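Local coordinates for protein guanine deaminase (Escherichia coli, PDB 6OHB) that catalyses the zinc-dependent hydrolytic deamination of guanine to xanthine and ammonia, the single step that leads from guanine to xanthine in purine degradation, at residues 310-315 and 350-355. Sequence-based numbering, arbitrary orientation.
Sequences FNLKKA and QGYRLS
The backbone carbonyl of F310 takes a hydrogen bond from the side-chain amide of Q350, with NE2 of Q350 2.5 Å from O of F310. The bond is nearly straight at hydrogen (167°) and lies close to the plane of the glutamine amide, but the donor sits well above the F310 carbonyl plane. Glutamine suits the place because its extended chain, with CG anti to the carbonyl carbon (chi1 -58°), carries the amide across to the F310 backbone. Replacing it by an alanine would probably leave the F310 carbonyl without this donor and the backbone at N311 without its neighbouring amide oxygen. The F310 ring itself turns inward, against F297, C277 and V322. At N311 the backbone comes close to the amide oxygen, CA lying 3.6 Å from OE1 of Q350. N311 is also the N-cap of helix 312-317, where asparagine suits because its side-chain carbonyl oxygen can accept from a first-turn backbone N-H, here weakly from N of K314. The partner segment begins where helix 336-349 ends in a Schellman motif, with G351 at C-prime in a positive-phi conformation that suits glycine; the contact thus joins the start of one helix to the end of another in the amidohydrolase TIM-barrel domain. One methyl of L312, CD2, touches both CE1 of Y352 (3.7 Å) and CD1 of L354 (4.1 Å); a branched aliphatic side chain suits this buried place, with L347 and V322 also against it. K313 can pack its methylene base on the tyrosine, CB lying 3.6 Å from CD2 of Y352 and approaching obliquely, while its charged end leads away on the exposed side; the ring gives an apolar surface, and its OH hydrogen-bonds to OE2 of E358 in helix 356-363.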
# COMPACT_ATOMS: atom_id res chain seq x y z
N PHE A 310 -3.34 -13.05 -9.80
CA PHE A 310 -4.41 -14.04 -9.69
C PHE A 310 -5.58 -13.62 -10.56
O PHE A 310 -5.99 -12.45 -10.55
CB PHE A 310 -4.85 -14.17 -8.23
CG PHE A 310 -6.09 -15.01 -8.02
CD1 PHE A 310 -6.03 -16.39 -8.05
CD2 PHE A 310 -7.32 -14.41 -7.79
CE1 PHE A 310 -7.17 -17.16 -7.86
CE2 PHE A 310 -8.47 -15.17 -7.60
CZ PHE A 310 -8.39 -16.54 -7.64
N ASN A 311 -6.12 -14.58 -11.31
CA ASN A 311 -7.17 -14.31 -12.29
C ASN A 311 -8.53 -14.48 -11.60
O ASN A 311 -9.19 -15.51 -11.69
CB ASN A 311 -7.02 -15.25 -13.49
CG ASN A 311 -7.85 -14.81 -14.68
OD1 ASN A 311 -8.57 -13.81 -14.63
ND2 ASN A 311 -7.75 -15.57 -15.77
N LEU A 312 -8.94 -13.42 -10.89
CA LEU A 312 -10.22 -13.45 -10.19
C LEU A 312 -11.38 -13.57 -11.16
O LEU A 312 -12.42 -14.17 -10.83
CB LEU A 312 -10.37 -12.20 -9.33
CG LEU A 312 -11.66 -12.09 -8.51
CD1 LEU A 312 -11.73 -13.17 -7.45
CD2 LEU A 312 -11.79 -10.71 -7.89
N LYS A 313 -11.23 -13.02 -12.37
CA LYS A 313 -12.30 -13.09 -13.36
C LYS A 313 -12.58 -14.53 -13.78
O LYS A 313 -13.74 -14.95 -13.85
CB LYS A 313 -11.93 -12.23 -14.57
CG LYS A 313 -12.86 -12.38 -15.76
CD LYS A 313 -12.36 -11.51 -16.91
CE LYS A 313 -13.12 -11.76 -18.20
NZ LYS A 313 -12.47 -11.06 -19.34
N LYS A 314 -11.52 -15.30 -14.02
CA LYS A 314 -11.72 -16.71 -14.34
C LYS A 314 -12.26 -17.47 -13.14
O LYS A 314 -12.98 -18.46 -13.30
CB LYS A 314 -10.41 -17.34 -14.83
N ALA A 315 -11.94 -17.01 -11.93
CA ALA A 315 -12.50 -17.64 -10.74
C ALA A 315 -14.01 -17.44 -10.68
O ALA A 315 -14.76 -18.37 -10.36
CB ALA A 315 -11.83 -17.08 -9.49
N GLN A 350 -4.68 -6.54 -14.57
CA GLN A 350 -5.27 -7.52 -15.48
C GLN A 350 -6.46 -7.00 -16.28
O GLN A 350 -7.11 -7.78 -16.99
CB GLN A 350 -5.67 -8.78 -14.72
CG GLN A 350 -4.52 -9.44 -14.00
CD GLN A 350 -4.96 -10.66 -13.23
OE1 GLN A 350 -5.32 -11.68 -13.81
NE2 GLN A 350 -4.94 -10.56 -11.90
N GLY A 351 -6.78 -5.71 -16.18
CA GLY A 351 -7.95 -5.18 -16.86
C GLY A 351 -9.27 -5.47 -16.19
O GLY A 351 -10.32 -5.25 -16.80
N TYR A 352 -9.25 -5.96 -14.96
CA TYR A 352 -10.45 -6.30 -14.21
C TYR A 352 -10.72 -5.22 -13.17
O TYR A 352 -9.85 -4.91 -12.35
CB TYR A 352 -10.28 -7.67 -13.54
CG TYR A 352 -11.47 -8.17 -12.76
CD1 TYR A 352 -11.59 -7.93 -11.40
CD2 TYR A 352 -12.46 -8.91 -13.39
CE1 TYR A 352 -12.67 -8.40 -10.68
CE2 TYR A 352 -13.55 -9.39 -12.67
CZ TYR A 352 -13.65 -9.13 -11.32
OH TYR A 352 -14.73 -9.60 -10.61
N ARG A 353 -11.92 -4.65 -13.20
CA ARG A 353 -12.30 -3.59 -12.27
C ARG A 353 -12.92 -4.23 -11.03
O ARG A 353 -14.01 -4.82 -11.10
CB ARG A 353 -13.27 -2.61 -12.92
N LEU A 354 -12.25 -4.09 -9.89
CA LEU A 354 -12.75 -4.61 -8.62
C LEU A 354 -13.66 -3.56 -7.99
O LEU A 354 -13.20 -2.50 -7.57
CB LEU A 354 -11.60 -4.98 -7.70
CG LEU A 354 -11.99 -5.54 -6.33
CD1 LEU A 354 -12.57 -6.94 -6.49
CD2 LEU A 354 -10.80 -5.55 -5.38
N SER A 355 -14.95 -3.87 -7.94
CA SER A 355 -15.94 -2.97 -7.37
C SER A 355 -15.79 -2.86 -5.86
O SER A 355 -15.33 -3.78 -5.18
CB SER A 355 -17.34 -3.46 -7.73
OG SER A 355 -18.29 -3.15 -6.72